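Local coordinates for putative uncharacterized protein (PDB 5T8V) that probably acts in loading cohesin onto chromatin as a Scc2/Nipped-B family protein, of which this chain is the helical C-terminal HEAT-repeat part, at residues A424-L427 / L428-M432; Q750-E754 / I755-P759; R840-L843 / Q844-I848. All blocks are in the same frame, centred on the assembly; numbering follows the deposited sequence.

Contact 1: residues A424-L427 / L428-M432; sequences AELL and LRLLM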
ATOM      1  N   ALA A 424      -2.709  -9.797 -29.842  1.00  9.06           N
ATOM      2  CA  ALA A 424      -2.256  -9.276 -28.558  1.00  9.60           C
ATOM      3  C   ALA A 424      -3.313  -9.485 -27.483  1.00  9.67           C
ATOM      4  O   ALA A 424      -3.010  -9.945 -26.376  1.00 10.97           O
ATOM      5  CB  ALA A 424      -1.914  -7.790 -28.682  1.00 11.42           C
ATOM      6  N   GLU A 425      -4.567  -9.145 -27.787  1.00  8.63           N
ATOM      7  CA  GLU A 425      -5.626  -9.304 -26.801  1.00  8.51           C
ATOM      8  C   GLU A 425      -5.866 -10.769 -26.475  1.00  8.95           C
ATOM      9  O   GLU A 425      -6.290 -11.087 -25.360  1.00 11.11           O
ATOM     10  CB  GLU A 425      -6.918  -8.651 -27.297  1.00  8.26           C
ATOM     11  CG  GLU A 425      -8.099  -8.763 -26.328  1.00  9.72           C
ATOM     12  CD  GLU A 425      -8.837 -10.087 -26.433  1.00 11.27           C
ATOM     13  OE1 GLU A 425      -8.700 -10.770 -27.472  1.00 13.51           O
ATOM     14  OE2 GLU A 425      -9.550 -10.449 -25.471  1.00 10.42           O
ATOM     15  N   LEU A 426      -5.617 -11.671 -27.423  1.00  9.84           N
ATOM     16  CA  LEU A 426      -5.849 -13.090 -27.171  1.00 12.01           C
ATOM     17  C   LEU A 426      -4.751 -13.676 -26.290  1.00 10.53           C
ATOM     18  O   LEU A 426      -5.033 -14.368 -25.301  1.00 10.77           O
ATOM     19  CB  LEU A 426      -5.942 -13.843 -28.500  1.00  8.59           C
ATOM     20  CG  LEU A 426      -6.134 -15.358 -28.422  1.00 10.65           C
ATOM     21  CD1 LEU A 426      -7.314 -15.726 -27.538  1.00  9.16           C
ATOM     22  CD2 LEU A 426      -6.321 -15.922 -29.819  1.00  9.03           C
ATOM     23  N   LEU A 427      -3.491 -13.399 -26.631  1.00  9.53           N
ATOM     24  CA  LEU A 427      -2.381 -13.845 -25.799  1.00 10.19           C
ATOM     25  C   LEU A 427      -2.490 -13.266 -24.394  1.00 10.44           C
ATOM     26  O   LEU A 427      -2.352 -13.986 -23.397  1.00 15.04           O
ATOM     27  CB  LEU A 427      -1.059 -13.446 -26.451  1.00 10.54           C
ATOM     28  CG  LEU A 427      -0.733 -14.178 -27.754  1.00 10.62           C
ATOM     29  CD1 LEU A 427       0.292 -13.407 -28.559  1.00 10.98           C
ATOM     30  CD2 LEU A 427      -0.226 -15.577 -27.452  1.00 11.70           C
ATOM     31  N   LEU A 428      -2.749 -11.959 -24.299  1.00 14.23           N
ATOM     32  CA  LEU A 428      -2.909 -11.325 -22.995  1.00 13.96           C
ATOM     33  C   LEU A 428      -4.123 -11.866 -22.255  1.00 13.38           C
ATOM     34  O   LEU A 428      -4.105 -11.962 -21.024  1.00 14.15           O
ATOM     35  CB  LEU A 428      -3.027  -9.811 -23.163  1.00 13.14           C
ATOM     36  CG  LEU A 428      -1.754  -9.081 -23.590  1.00 13.26           C
ATOM     37  CD1 LEU A 428      -2.083  -7.668 -24.053  1.00 13.09           C
ATOM     38  CD2 LEU A 428      -0.754  -9.049 -22.449  1.00 14.28           C
ATOM     39  N   ARG A 429      -5.188 -12.212 -22.980  1.00 14.83           N
ATOM     40  CA  ARG A 429      -6.379 -12.762 -22.342  1.00 14.88           C
ATOM     41  C   ARG A 429      -6.072 -14.099 -21.683  1.00 15.82           C
ATOM     42  O   ARG A 429      -6.377 -14.310 -20.503  1.00 16.23           O
ATOM     43  CB  ARG A 429      -7.501 -12.921 -23.367  1.00 15.17           C
ATOM     44  CG  ARG A 429      -8.823 -13.403 -22.782  1.00 17.15           C
ATOM     45  CD  ARG A 429      -9.600 -14.245 -23.782  1.00 17.10           C
ATOM     46  NE  ARG A 429      -9.854 -13.529 -25.029  1.00 17.50           N
ATOM     47  CZ  ARG A 429     -10.372 -14.085 -26.117  1.00 16.80           C
ATOM     48  NH1 ARG A 429     -10.692 -15.372 -26.126  1.00 15.82           N
ATOM     49  NH2 ARG A 429     -10.567 -13.354 -27.205  1.00 16.74           N
ATOM     50  N   LEU A 430      -5.471 -15.023 -22.436  1.00 11.43           N
ATOM     51  CA  LEU A 430      -5.161 -16.330 -21.866  1.00 12.19           C
ATOM     52  C   LEU A 430      -4.136 -16.209 -20.746  1.00 13.77           C
ATOM     53  O   LEU A 430      -4.244 -16.889 -19.716  1.00 15.10           O
ATOM     54  CB  LEU A 430      -4.665 -17.272 -22.960  1.00 11.89           C
ATOM     55  CG  LEU A 430      -5.651 -17.497 -24.108  1.00 11.50           C
ATOM     56  CD1 LEU A 430      -5.041 -18.411 -25.146  1.00 13.27           C
ATOM     57  CD2 LEU A 430      -6.963 -18.070 -23.607  1.00 11.36           C
ATOM     58  N   LEU A 431      -3.137 -15.344 -20.921  1.00 23.18           N
ATOM     59  CA  LEU A 431      -2.171 -15.120 -19.853  1.00 25.29           C
ATOM     60  C   LEU A 431      -2.868 -14.628 -18.590  1.00 26.35           C
ATOM     61  O   LEU A 431      -2.588 -15.108 -17.485  1.00 30.32           O
ATOM     62  CB  LEU A 431      -1.110 -14.123 -20.317  1.00 26.76           C
ATOM     63  CG  LEU A 431       0.265 -14.226 -19.655  1.00 31.41           C
ATOM     64  CD1 LEU A 431       1.312 -13.531 -20.506  1.00 32.72           C
ATOM     65  CD2 LEU A 431       0.247 -13.626 -18.269  1.00 33.84           C
ATOM     66  N   MET A 432      -3.799 -13.685 -18.740  1.00 16.22           N
ATOM     67  CA  MET A 432      -4.514 -13.148 -17.588  1.00 16.12           C
ATOM     68  C   MET A 432      -5.338 -14.229 -16.903  1.00 16.78           C
ATOM     69  O   MET A 432      -5.277 -14.389 -15.678  1.00 18.07           O
ATOM     70  CB  MET A 432      -5.397 -11.980 -18.030  1.00 15.16           C
ATOM     71  CG  MET A 432      -6.288 -11.419 -16.935  1.00 17.51           C
ATOM     72  SD  MET A 432      -7.863 -12.287 -16.798  1.00 19.29           S
ATOM     73  CE  MET A 432      -8.671 -11.773 -18.312  1.00 18.23           C
TER

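Contact 2: residues Q750-E754 / I755-P759; sequences QVIEE and IWFAP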
ATOM      1  N   GLN A 750       8.600  21.816  14.714  1.00 83.17           N
ATOM      2  CA  GLN A 750       8.983  22.378  13.422  1.00 85.02           C
ATOM      3  C   GLN A 750       7.770  22.806  12.598  1.00 80.65           C
ATOM      4  O   GLN A 750       7.629  23.978  12.221  1.00 80.86           O
ATOM      5  CB  GLN A 750       9.822  21.344  12.660  1.00 88.39           C
ATOM      6  CG  GLN A 750       9.996  21.620  11.169  1.00 90.02           C
ATOM      7  CD  GLN A 750      10.632  22.967  10.890  1.00 93.28           C
ATOM      8  OE1 GLN A 750      10.171  23.715  10.026  1.00 94.03           O
ATOM      9  NE2 GLN A 750      11.703  23.279  11.611  1.00 95.73           N
ATOM     10  N   VAL A 751       6.875  21.856  12.322  1.00 53.99           N
ATOM     11  CA  VAL A 751       5.726  22.133  11.464  1.00 52.63           C
ATOM     12  C   VAL A 751       4.877  23.252  12.057  1.00 50.62           C
ATOM     13  O   VAL A 751       4.474  24.186  11.355  1.00 50.20           O
ATOM     14  CB  VAL A 751       4.899  20.852  11.249  1.00 54.18           C
ATOM     15  CG1 VAL A 751       3.662  21.144  10.410  1.00 53.68           C
ATOM     16  CG2 VAL A 751       5.749  19.780  10.580  1.00 56.20           C
ATOM     17  N   ILE A 752       4.593  23.172  13.358  1.00 63.58           N
ATOM     18  CA  ILE A 752       3.740  24.179  13.985  1.00 61.69           C
ATOM     19  C   ILE A 752       4.377  25.559  13.873  1.00 63.00           C
ATOM     20  O   ILE A 752       3.689  26.559  13.634  1.00 62.60           O
ATOM     21  CB  ILE A 752       3.453  23.791  15.446  1.00 60.63           C
ATOM     22  CG1 ILE A 752       2.696  22.461  15.490  1.00 59.63           C
ATOM     23  CG2 ILE A 752       2.638  24.878  16.146  1.00 59.11           C
ATOM     24  CD1 ILE A 752       2.694  21.801  16.840  1.00 60.15           C
ATOM     25  N   GLU A 753       5.698  25.637  14.038  1.00 73.22           N
ATOM     26  CA  GLU A 753       6.399  26.899  13.835  1.00 75.23           C
ATOM     27  C   GLU A 753       6.228  27.391  12.406  1.00 75.69           C
ATOM     28  O   GLU A 753       6.100  28.597  12.165  1.00 76.55           O
ATOM     29  CB  GLU A 753       7.886  26.743  14.162  1.00 78.31           C
ATOM     30  CG  GLU A 753       8.183  26.276  15.580  1.00 79.05           C
ATOM     31  CD  GLU A 753       9.664  26.312  15.912  1.00 82.26           C
ATOM     32  OE1 GLU A 753      10.426  26.973  15.177  1.00 84.08           O
ATOM     33  OE2 GLU A 753      10.066  25.674  16.908  1.00 83.27           O
ATOM     34  N   GLU A 754       6.221  26.470  11.441  1.00 86.98           N
ATOM     35  CA  GLU A 754       6.135  26.877  10.043  1.00 89.12           C
ATOM     36  C   GLU A 754       4.745  27.407   9.699  1.00 84.69           C
ATOM     37  O   GLU A 754       4.613  28.473   9.086  1.00 84.64           O
ATOM     38  CB  GLU A 754       6.504  25.705   9.134  1.00 90.57           C
ATOM     39  CG  GLU A 754       6.538  26.065   7.657  1.00 90.24           C
ATOM     40  CD  GLU A 754       7.014  24.918   6.791  1.00 90.46           C
ATOM     41  OE1 GLU A 754       7.522  23.920   7.349  1.00 90.30           O
ATOM     42  OE2 GLU A 754       6.879  25.010   5.553  1.00 90.69           O
ATOM     43  N   ILE A 755       3.696  26.679  10.087  1.00 58.41           N
ATOM     44  CA  ILE A 755       2.349  27.009   9.630  1.00 56.15           C
ATOM     45  C   ILE A 755       1.655  28.065  10.487  1.00 53.79           C
ATOM     46  O   ILE A 755       0.733  28.733   9.996  1.00 53.27           O
ATOM     47  CB  ILE A 755       1.465  25.748   9.565  1.00 56.32           C
ATOM     48  CG1 ILE A 755       1.308  25.116  10.954  1.00 56.78           C
ATOM     49  CG2 ILE A 755       2.053  24.747   8.574  1.00 57.26           C
ATOM     50  CD1 ILE A 755       0.352  23.934  10.995  1.00 55.62           C
ATOM     51  N   TRP A 756       2.066  28.239  11.742  1.00 50.29           N
ATOM     52  CA  TRP A 756       1.449  29.213  12.636  1.00 47.88           C
ATOM     53  C   TRP A 756       2.329  30.424  12.901  1.00 50.99           C
ATOM     54  O   TRP A 756       1.855  31.562  12.819  1.00 51.18           O
ATOM     55  CB  TRP A 756       1.084  28.548  13.973  1.00 43.88           C
ATOM     56  CG  TRP A 756      -0.271  27.904  13.987  1.00 39.64           C
ATOM     57  CD1 TRP A 756      -0.979  27.453  12.912  1.00 38.27           C
ATOM     58  CD2 TRP A 756      -1.084  27.650  15.139  1.00 38.57           C
ATOM     59  NE1 TRP A 756      -2.180  26.928  13.323  1.00 36.79           N
ATOM     60  CE2 TRP A 756      -2.269  27.039  14.686  1.00 36.98           C
ATOM     61  CE3 TRP A 756      -0.924  27.877  16.508  1.00 39.08           C
ATOM     62  CZ2 TRP A 756      -3.288  26.653  15.554  1.00 36.02           C
ATOM     63  CZ3 TRP A 756      -1.937  27.494  17.368  1.00 38.02           C
ATOM     64  CH2 TRP A 756      -3.104  26.889  16.887  1.00 36.56           C
ATOM     65  N   PHE A 757       3.603  30.211  13.224  1.00 69.40           N
ATOM     66  CA  PHE A 757       4.484  31.304  13.616  1.00 71.58           C
ATOM     67  C   PHE A 757       5.577  31.531  12.581  1.00 76.42           C
ATOM     68  O   PHE A 757       6.764  31.350  12.871  1.00 79.95           O
ATOM     69  CB  PHE A 757       5.098  31.012  14.986  1.00 69.37           C
ATOM     70  CG  PHE A 757       4.092  30.595  16.019  1.00 64.05           C
ATOM     71  CD1 PHE A 757       3.214  31.518  16.560  1.00 61.44           C
ATOM     72  CD2 PHE A 757       4.023  29.280  16.447  1.00 62.39           C
ATOM     73  CE1 PHE A 757       2.287  31.139  17.509  1.00 58.92           C
ATOM     74  CE2 PHE A 757       3.097  28.896  17.397  1.00 60.02           C
ATOM     75  CZ  PHE A 757       2.228  29.825  17.928  1.00 58.43           C
ATOM     76  N   ALA A 758       5.184  31.930  11.375  1.00 71.36           N
ATOM     77  CA  ALA A 758       6.124  32.241  10.311  1.00 74.73           C
ATOM     78  C   ALA A 758       5.714  33.539   9.631  1.00 77.18           C
ATOM     79  O   ALA A 758       4.526  33.869   9.586  1.00 75.94           O
ATOM     80  CB  ALA A 758       6.182  31.112   9.270  1.00 73.71           C
ATOM     81  N   PRO A 759       6.679  34.300   9.086  1.00 98.68           N
ATOM     82  CA  PRO A 759       6.336  35.556   8.416  1.00 99.31           C
ATOM     83  C   PRO A 759       6.043  35.380   6.928  1.00 98.95           C
ATOM     84  O   PRO A 759       4.873  35.377   6.544  1.00 96.90           O
ATOM     85  CB  PRO A 759       7.588  36.410   8.629  1.00102.36           C
ATOM     86  CG  PRO A 759       8.720  35.415   8.829  1.00104.19           C
ATOM     87  CD  PRO A 759       8.127  34.041   9.020  1.00102.85           C
TER

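Contact 3: residues R840-L843 / Q844-I848; sequences RDVL and QVLMI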
ATOM      1  N   ARG A 840     -14.885  35.456  24.155  1.00 70.94           N
ATOM      2  CA  ARG A 840     -14.519  34.372  25.061  1.00 70.27           C
ATOM      3  C   ARG A 840     -13.454  33.471  24.440  1.00 69.19           C
ATOM      4  O   ARG A 840     -12.390  33.235  25.031  1.00 67.95           O
ATOM      5  CB  ARG A 840     -15.787  33.585  25.397  1.00 71.69           C
ATOM      6  CG  ARG A 840     -15.635  32.379  26.298  1.00 73.90           C
ATOM      7  CD  ARG A 840     -16.912  31.555  26.216  1.00 75.78           C
ATOM      8  NE  ARG A 840     -17.221  30.840  27.450  1.00 77.54           N
ATOM      9  CZ  ARG A 840     -18.373  30.219  27.684  1.00 78.98           C
ATOM     10  NH1 ARG A 840     -18.569  29.595  28.837  1.00 79.74           N
ATOM     11  NH2 ARG A 840     -19.333  30.224  26.767  1.00 79.29           N
ATOM     12  N   ASP A 841     -13.723  32.976  23.229  1.00 67.26           N
ATOM     13  CA  ASP A 841     -12.804  32.053  22.573  1.00 66.16           C
ATOM     14  C   ASP A 841     -11.455  32.702  22.289  1.00 65.30           C
ATOM     15  O   ASP A 841     -10.421  32.028  22.336  1.00 66.32           O
ATOM     16  CB  ASP A 841     -13.430  31.535  21.280  1.00 66.82           C
ATOM     17  CG  ASP A 841     -14.715  30.769  21.523  1.00 68.42           C
ATOM     18  OD1 ASP A 841     -14.857  30.185  22.619  1.00 68.36           O
ATOM     19  OD2 ASP A 841     -15.580  30.746  20.620  1.00 68.12           O
ATOM     20  N   VAL A 842     -11.441  34.002  21.984  1.00 41.51           N
ATOM     21  CA  VAL A 842     -10.175  34.703  21.788  1.00 40.43           C
ATOM     22  C   VAL A 842      -9.415  34.796  23.105  1.00 39.23           C
ATOM     23  O   VAL A 842      -8.191  34.611  23.153  1.00 40.08           O
ATOM     24  CB  VAL A 842     -10.427  36.096  21.183  1.00 41.65           C
ATOM     25  CG1 VAL A 842      -9.121  36.871  21.047  1.00 42.92           C
ATOM     26  CG2 VAL A 842     -11.112  35.975  19.829  1.00 41.92           C
ATOM     27  N   LEU A 843     -10.122  35.089  24.195  1.00 35.43           N
ATOM     28  CA  LEU A 843      -9.467  35.192  25.489  1.00 35.63           C
ATOM     29  C   LEU A 843      -8.930  33.852  25.964  1.00 35.43           C
ATOM     30  O   LEU A 843      -7.997  33.828  26.774  1.00 35.91           O
ATOM     31  CB  LEU A 843     -10.436  35.773  26.516  1.00 35.52           C
ATOM     32  CG  LEU A 843     -10.869  37.206  26.200  1.00 36.02           C
ATOM     33  CD1 LEU A 843     -12.054  37.597  27.052  1.00 35.91           C
ATOM     34  CD2 LEU A 843      -9.720  38.180  26.409  1.00 36.75           C
ATOM     35  N   GLN A 844      -9.484  32.737  25.482  1.00 38.06           N
ATOM     36  CA  GLN A 844      -8.923  31.444  25.856  1.00 37.82           C
ATOM     37  C   GLN A 844      -7.512  31.258  25.307  1.00 38.48           C
ATOM     38  O   GLN A 844      -6.683  30.606  25.952  1.00 38.74           O
ATOM     39  CB  GLN A 844      -9.834  30.310  25.381  1.00 36.83           C
ATOM     40  CG  GLN A 844     -11.062  30.104  26.256  1.00 36.84           C
ATOM     41  CD  GLN A 844     -10.702  29.861  27.711  1.00 37.62           C
ATOM     42  OE1 GLN A 844     -10.960  30.698  28.574  1.00 37.61           O
ATOM     43  NE2 GLN A 844     -10.090  28.714  27.986  1.00 38.26           N
ATOM     44  N   VAL A 845      -7.218  31.821  24.137  1.00 42.26           N
ATOM     45  CA  VAL A 845      -5.871  31.730  23.574  1.00 42.82           C
ATOM     46  C   VAL A 845      -4.979  32.850  24.102  1.00 43.81           C
ATOM     47  O   VAL A 845      -3.792  32.633  24.367  1.00 44.35           O
ATOM     48  CB  VAL A 845      -5.927  31.723  22.029  1.00 42.98           C
ATOM     49  CG1 VAL A 845      -6.715  32.896  21.490  1.00 43.46           C
ATOM     50  CG2 VAL A 845      -4.521  31.720  21.433  1.00 44.47           C
ATOM     51  N   LEU A 846      -5.526  34.057  24.268  1.00 37.20           N
ATOM     52  CA  LEU A 846      -4.755  35.115  24.915  1.00 38.17           C
ATOM     53  C   LEU A 846      -4.292  34.688  26.300  1.00 38.46           C
ATOM     54  O   LEU A 846      -3.199  35.067  26.738  1.00 39.57           O
ATOM     55  CB  LEU A 846      -5.586  36.394  25.007  1.00 38.04           C
ATOM     56  CG  LEU A 846      -5.653  37.255  23.746  1.00 38.53           C
ATOM     57  CD1 LEU A 846      -6.673  38.369  23.913  1.00 38.48           C
ATOM     58  CD2 LEU A 846      -4.282  37.834  23.431  1.00 39.94           C
ATOM     59  N   MET A 847      -5.108  33.896  26.995  1.00 53.21           N
ATOM     60  CA  MET A 847      -4.752  33.394  28.316  1.00 53.87           C
ATOM     61  C   MET A 847      -3.447  32.605  28.268  1.00 54.18           C
ATOM     62  O   MET A 847      -2.481  32.919  28.975  1.00 55.65           O
ATOM     63  CB  MET A 847      -5.901  32.526  28.832  1.00 52.98           C
ATOM     64  CG  MET A 847      -5.747  31.974  30.231  1.00 53.27           C
ATOM     65  SD  MET A 847      -7.173  30.939  30.618  1.00 52.29           S
ATOM     66  CE  MET A 847      -6.844  30.495  32.317  1.00 53.06           C
ATOM     67  N   ILE A 848      -3.405  31.570  27.427  1.00 49.31           N
ATOM     68  CA  ILE A 848      -2.219  30.726  27.336  1.00 50.99           C
ATOM     69  C   ILE A 848      -1.037  31.497  26.763  1.00 52.03           C
ATOM     70  O   ILE A 848       0.119  31.197  27.085  1.00 53.90           O
ATOM     71  CB  ILE A 848      -2.529  29.460  26.515  1.00 50.85           C
ATOM     72  CG1 ILE A 848      -3.080  29.832  25.132  1.00 49.30           C
ATOM     73  CG2 ILE A 848      -3.501  28.574  27.290  1.00 51.72           C
ATOM     74  CD1 ILE A 848      -3.577  28.660  24.315  1.00 48.26           C
TER

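Contact 1: residues A424-L427 / L428-M432
Glu425 and Arg429, one helical turn apart, are joined by a two-pronged salt bridge, in which the arginine offers NE and NH2 side-on, one nitrogen to each carboxylate oxygen. The NE to OE2 arm is 3.1 Å long and lies almost in the guanidinium plane; in the NH2 to OE1 arm, 3.2 Å, OE1 offers its syn lone pair but lies tilted out of the guanidinium plane. Carboxylate and guanidinium are twisted 46° against each other, so the grip is not flat. Arg429 holds CG anti to its nitrogen (chi1 -176°) and then bends at chi2 and chi3, which folds its chain back toward the preceding turn.

Apolar contact completes the site. Leu426 lays CD1 over the centre of one guanidinium face, 3.8 Å from Arg429 CZ, and the same methyl lies 4.2 Å from Leu430 CG. A methionine in place of Arg429 would probably leave the buried Glu425 carboxylate without its cationic mate and take away the flat face on which Leu426 CD1 rests.

Backbone bonds run beneath: Leu428 N to Ala424 O, Arg429 N to Glu425 O, Leu430 N to Leu426 O at 3.0 Å, and Leu431 N to Leu427 O. Leu426 and Leu427 pack against helices 305-315 and 357-391, Leu428 and Leu431 against helix 402-414, while Glu425 and Arg429 face the loop at Ser604-Phe606. This is an i to i+4 Glu-Arg pair on an alpha-helix of a HEAT-repeat solenoid, with leucines turned to neighbouring helices.

Contact 2: residues Q750-E754 / I755-P759
Phe757, with CG anti to its carbonyl carbon (chi1 -49°), turns its ring back along the helix that precedes it, toward Ile752, and Ile755, with chi1 62°, sets CG1 between its own nitrogen and carbonyl carbon and CG2 beside the nitrogen. From there Ile755 CG2 meets Val751 CG1 at 4.4 Å, a loose apolar touch across one turn. The Phe757 ring brings CE2 to within 4.2 Å of Ile752 CG2, while Glu753 CA sits at the ring's edge. Trp756 CB lies over one face of the same ring, and Phe757 CZ in turn approaches the indole in its plane, at the edge.

The stretch is the C-terminal end of helix 742-755 running out into a loop, in the PDS5-like part of this HEAT-repeat solenoid, and its backbone bonds weaken in order. Ile755 N reaches Val751 O at 2.9 Å, nearly along the C=O axis; Trp756 N reaches Ile752 O at 3.0 Å; Phe757 N has only a weak bond to Glu753 O, 3.2 Å and bent to 125°. The large side chains at this exit lock into adjoining helices: Trp756 against 723-735 and 773-786, Phe757 against 773-786 and 791-801. Glu754, its chain extended, pairs through OE1 with Lys714, a salt bridge to helix 703-719, whose Tyr717 and Leu718 touch Ile755.

Contact 3: residues R840-L843 / Q844-I848
Arg840 O accepts the amide of Gln844 (3.0 Å) and Leu843 O that of Met847 (2.9 Å), the i to i+4 pattern of an alpha-helix, with a weak extra bond from Gln844 N to Asp841 O. The other carbonyl of this turn, Val842 O, faces Leu846 N, but its position is doubtful.

Leucine and valine branches carry the side-chain contact. Leu846 points back toward the preceding turn, and its CD1 is shared by two partners: Leu843 CD2 at 3.9 Å and Val842 CG1 at 4.1 Å. Val842 and Leu846, four residues apart, lie side by side and point the same way, whereas Leu843 comes across Leu846 at a slant. With CG beside the backbone nitrogen (chi1 -81°), the Leu846 chain leans toward its N-terminal neighbours, which brings CD1 within touch of both methyls. Gln844 is bent at chi2 and rests its CG against Arg840 O, 3.6 Å away.

Arg840 NH1 makes a salt bridge to Asp877 and a hydrogen bond to Thr879, at the start of helix 878-891. Leu846 and Val842 also pack against helix 808-824, where Met822 meets Val842 and Val819 meets Leu846; Leu843 touches Val880. The apolar ridge formed by Val842, Leu843 and Leu846 is that of an amphipathic helix pressed between its neighbours in an alpha-helical HEAT-repeat solenoid.

In the fold
Each contact is local and joins adjoining turns of one chain stretch, so none closes a long loop, and none nests in or crosses another. Contact 1, nearest the N terminus, lies on helix 423-440 and packs against helices 305-315, 357-391 and 402-414. Contact 2 follows at the end of helix 742-755, tying it to helices on both sides in sequence. Contact 3 lies on helix 839-852, which packs against helices 773-786, 808-824 and 878-891. Contact 1 lies across the chain's centre from the other two, about 55 Å from contact 2 between centres; contacts 2 and 3 are about 20 Å apart between centres and share helix 773-786 as a neighbour.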